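Side-chain contact in LYND (Lyngbya aestuarii, PDB 4V1T), which is a YcaO-type cyclodehydratase that probably uses ATP and magnesium to cyclise peptide side chains onto the backbone as azoline rings: residues W559-R564 against E761-A766. Sequence-based numbering, arbitrary orientation.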
ATOM      1  N   TRP B 559     -22.440  28.435 -20.420  1.00 55.77           N
ATOM      2  CA  TRP B 559     -22.019  29.435 -19.448  1.00 51.74           C
ATOM      3  C   TRP B 559     -22.044  30.866 -19.981  1.00 48.19           C
ATOM      4  O   TRP B 559     -22.549  31.776 -19.326  1.00 40.38           O
ATOM      5  CB  TRP B 559     -20.610  29.110 -18.953  1.00 46.42           C
ATOM      6  CG  TRP B 559     -20.113  30.069 -17.930  1.00 36.77           C
ATOM      7  CD1 TRP B 559     -19.374  31.195 -18.153  1.00 40.48           C
ATOM      8  CD2 TRP B 559     -20.321  30.000 -16.521  1.00 40.76           C
ATOM      9  NE1 TRP B 559     -19.104  31.827 -16.968  1.00 50.54           N
ATOM     10  CE2 TRP B 559     -19.675  31.113 -15.950  1.00 52.68           C
ATOM     11  CE3 TRP B 559     -20.985  29.098 -15.681  1.00 46.80           C
ATOM     12  CZ2 TRP B 559     -19.682  31.353 -14.583  1.00 49.28           C
ATOM     13  CZ3 TRP B 559     -20.992  29.339 -14.324  1.00 48.50           C
ATOM     14  CH2 TRP B 559     -20.346  30.459 -13.786  1.00 45.42           C
ATOM     15  N   TYR B 560     -21.481  31.072 -21.163  1.00 45.06           N
ATOM     16  CA  TYR B 560     -21.273  32.423 -21.667  1.00 46.26           C
ATOM     17  C   TYR B 560     -22.495  32.975 -22.388  1.00 40.23           C
ATOM     18  O   TYR B 560     -22.677  34.192 -22.451  1.00 50.76           O
ATOM     19  CB  TYR B 560     -20.034  32.462 -22.565  1.00 46.37           C
ATOM     20  CG  TYR B 560     -18.778  32.251 -21.765  1.00 42.75           C
ATOM     21  CD1 TYR B 560     -18.257  33.268 -20.956  1.00 38.27           C
ATOM     22  CD2 TYR B 560     -18.137  31.014 -21.758  1.00 44.53           C
ATOM     23  CE1 TYR B 560     -17.122  33.056 -20.194  1.00 52.06           C
ATOM     24  CE2 TYR B 560     -17.006  30.801 -21.007  1.00 42.68           C
ATOM     25  CZ  TYR B 560     -16.503  31.818 -20.225  1.00 49.48           C
ATOM     26  OH  TYR B 560     -15.377  31.578 -19.475  1.00 44.34           O
ATOM     27  N   ASN B 561     -23.337  32.096 -22.918  1.00 50.93           N
ATOM     28  CA  ASN B 561     -24.644  32.519 -23.414  1.00 51.28           C
ATOM     29  C   ASN B 561     -25.662  32.542 -22.272  1.00 51.69           C
ATOM     30  O   ASN B 561     -26.778  33.001 -22.451  1.00 41.96           O
ATOM     31  CB  ASN B 561     -25.132  31.605 -24.534  1.00 54.18           C
ATOM     32  CG  ASN B 561     -24.255  31.675 -25.770  1.00 52.92           C
ATOM     33  OD1 ASN B 561     -24.359  32.607 -26.569  1.00 50.66           O
ATOM     34  ND2 ASN B 561     -23.395  30.682 -25.940  1.00 55.56           N
ATOM     35  N   ARG B 562     -25.257  32.048 -21.103  1.00 45.67           N
ATOM     36  CA  ARG B 562     -26.120  31.971 -19.930  1.00 50.11           C
ATOM     37  C   ARG B 562     -27.450  31.321 -20.284  1.00 53.18           C
ATOM     38  O   ARG B 562     -28.524  31.869 -20.045  1.00 55.75           O
ATOM     39  CB  ARG B 562     -26.320  33.357 -19.315  1.00 48.97           C
ATOM     40  CG  ARG B 562     -25.059  33.892 -18.648  1.00 43.44           C
ATOM     41  CD  ARG B 562     -25.278  35.259 -18.026  1.00 41.84           C
ATOM     42  NE  ARG B 562     -25.123  36.341 -18.996  1.00 52.38           N
ATOM     43  CZ  ARG B 562     -25.113  37.633 -18.679  1.00 57.67           C
ATOM     44  NH1 ARG B 562     -25.243  38.004 -17.415  1.00 62.18           N
ATOM     45  NH2 ARG B 562     -24.953  38.555 -19.622  1.00 58.10           N
ATOM     46  N   LEU B 563     -27.356  30.135 -20.865  1.00 50.43           N
ATOM     47  CA  LEU B 563     -28.522  29.415 -21.334  1.00 43.20           C
ATOM     48  C   LEU B 563     -29.253  28.741 -20.194  1.00 43.89           C
ATOM     49  O   LEU B 563     -28.633  28.311 -19.227  1.00 44.77           O
ATOM     50  CB  LEU B 563     -28.111  28.370 -22.375  1.00 49.26           C
ATOM     51  CG  LEU B 563     -27.414  28.922 -23.624  1.00 49.26           C
ATOM     52  CD1 LEU B 563     -26.854  27.795 -24.473  1.00 53.00           C
ATOM     53  CD2 LEU B 563     -28.371  29.775 -24.437  1.00 49.64           C
ATOM     54  N   ARG B 564     -30.575  28.658 -20.311  1.00 54.03           N
ATOM     55  CA  ARG B 564     -31.385  27.889 -19.378  1.00 55.73           C
ATOM     56  C   ARG B 564     -31.486  26.452 -19.883  1.00 54.00           C
ATOM     57  O   ARG B 564     -31.976  26.217 -20.980  1.00 56.16           O
ATOM     58  CB  ARG B 564     -32.780  28.510 -19.223  1.00 56.12           C
ATOM     59  CG  ARG B 564     -32.784  29.982 -18.827  1.00 59.72           C
ATOM     60  CD  ARG B 564     -32.202  30.236 -17.437  1.00 61.41           C
ATOM     61  NE  ARG B 564     -33.145  29.883 -16.370  1.00 68.06           N
ATOM     62  CZ  ARG B 564     -33.169  28.727 -15.711  1.00 78.95           C
ATOM     63  NH1 ARG B 564     -32.296  27.767 -15.982  1.00 97.14           N
ATOM     64  NH2 ARG B 564     -34.080  28.522 -14.764  1.00 78.66           N
ATOM     65  N   GLU B 761     -31.750  34.445 -31.794  1.00 59.50           N
ATOM     66  CA  GLU B 761     -30.721  35.301 -32.373  1.00 59.49           C
ATOM     67  C   GLU B 761     -29.415  35.093 -31.619  1.00 53.83           C
ATOM     68  O   GLU B 761     -29.438  34.684 -30.466  1.00 64.72           O
ATOM     69  CB  GLU B 761     -31.132  36.772 -32.299  1.00 59.83           C
ATOM     70  CG  GLU B 761     -32.463  37.086 -32.960  1.00 78.00           C
ATOM     71  CD  GLU B 761     -32.440  36.861 -34.457  1.00 93.72           C
ATOM     72  OE1 GLU B 761     -31.515  37.374 -35.128  1.00107.20           O
ATOM     73  OE2 GLU B 761     -33.355  36.178 -34.959  1.00 92.70           O
ATOM     74  N   PRO B 762     -28.274  35.372 -32.270  1.00 60.73           N
ATOM     75  CA  PRO B 762     -26.979  35.301 -31.582  1.00 64.11           C
ATOM     76  C   PRO B 762     -26.812  36.412 -30.557  1.00 56.94           C
ATOM     77  O   PRO B 762     -27.397  37.492 -30.704  1.00 48.86           O
ATOM     78  CB  PRO B 762     -25.955  35.468 -32.719  1.00 66.41           C
ATOM     79  CG  PRO B 762     -26.710  35.298 -33.986  1.00 59.07           C
ATOM     80  CD  PRO B 762     -28.111  35.725 -33.693  1.00 64.39           C
ATOM     81  N   LEU B 763     -26.023  36.151 -29.525  1.00 59.46           N
ATOM     82  CA  LEU B 763     -25.605  37.206 -28.614  1.00 52.44           C
ATOM     83  C   LEU B 763     -24.438  37.949 -29.239  1.00 48.32           C
ATOM     84  O   LEU B 763     -23.750  37.416 -30.109  1.00 66.35           O
ATOM     85  CB  LEU B 763     -25.201  36.634 -27.252  1.00 50.95           C
ATOM     86  CG  LEU B 763     -26.295  35.979 -26.407  1.00 54.02           C
ATOM     87  CD1 LEU B 763     -25.659  35.368 -25.172  1.00 56.62           C
ATOM     88  CD2 LEU B 763     -27.379  36.963 -26.010  1.00 58.79           C
ATOM     89  N   THR B 764     -24.226  39.192 -28.811  1.00 45.69           N
ATOM     90  CA  THR B 764     -23.029  39.926 -29.192  1.00 45.93           C
ATOM     91  C   THR B 764     -21.949  39.636 -28.166  1.00 50.85           C
ATOM     92  O   THR B 764     -22.233  39.083 -27.095  1.00 47.34           O
ATOM     93  CB  THR B 764     -23.276  41.446 -29.265  1.00 52.48           C
ATOM     94  OG1 THR B 764     -23.612  41.940 -27.965  1.00 56.24           O
ATOM     95  CG2 THR B 764     -24.405  41.753 -30.229  1.00 51.51           C
ATOM     96  N   GLU B 765     -20.713  40.006 -28.489  1.00 56.55           N
ATOM     97  CA  GLU B 765     -19.585  39.785 -27.589  1.00 54.35           C
ATOM     98  C   GLU B 765     -19.821  40.465 -26.248  1.00 63.61           C
ATOM     99  O   GLU B 765     -19.443  39.934 -25.205  1.00 63.53           O
ATOM    100  CB  GLU B 765     -18.289  40.300 -28.218  1.00 56.02           C
ATOM    101  CG  GLU B 765     -17.094  40.331 -27.272  1.00 57.15           C
ATOM    102  CD  GLU B 765     -15.778  40.594 -27.981  1.00 58.28           C
ATOM    103  OE1 GLU B 765     -15.797  40.884 -29.198  1.00 52.21           O
ATOM    104  OE2 GLU B 765     -14.726  40.503 -27.320  1.00 63.93           O
ATOM    105  N   ALA B 766     -20.464  41.631 -26.285  1.00 44.26           N
ATOM    106  CA  ALA B 766     -20.702  42.411 -25.086  1.00 55.96           C
ATOM    107  C   ALA B 766     -21.737  41.772 -24.165  1.00 49.08           C
ATOM    108  O   ALA B 766     -21.800  42.106 -22.987  1.00 63.28           O
ATOM    109  CB  ALA B 766     -21.138  43.818 -25.467  1.00 56.12           C
TER
HETATM  110  O   HOH W   1     -25.207  33.398 -29.287  1.00 53.58           O
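The isobutyl end of L763 lands on N561 at the C-terminal end of helix 538-561. One methyl does most of the touching: L763 CD1 lies 3.4 Å from N561 OD1. It also sits 3.5 Å from N561 CA, so it meets the root of the asparagine and its amide oxygen together. The same methyl brushes the helix backbone at Y560 O, 4.2 Å away. In L763, CG stands anti to the carbonyl carbon (chi1 -66°) on a bond already aimed at the helix, and CD1 extends anti to CA (chi2 175°), which carries the methyl across the gap of 7.1 Å between the CA atoms of N561 and L763. Beside this van der Waals touch runs a polar bridge: a water donates to N561 OD1 at 3.0 Å and accepts from L763 N at 2.9 Å, linking the amide to the loop backbone. The helix ends here in a Schellman motif, with R562 as its C' residue at positive phi (50°); L563 N reaches back to W558 O, and R562 N bonds weakly to W559 O at 3.3 Å. The contact thus joins the last turn of a helix in the YcaO domain to the loop after helix 748-755. Further out, N561 ND2 bonds to L557 O in its own helix and to L749 O in helix 748-755, which should fix the amide's rotation and leave OD1 turned to the water. Y560 OH is held by F740 O, while R562 NH2 bonds to Q767 O.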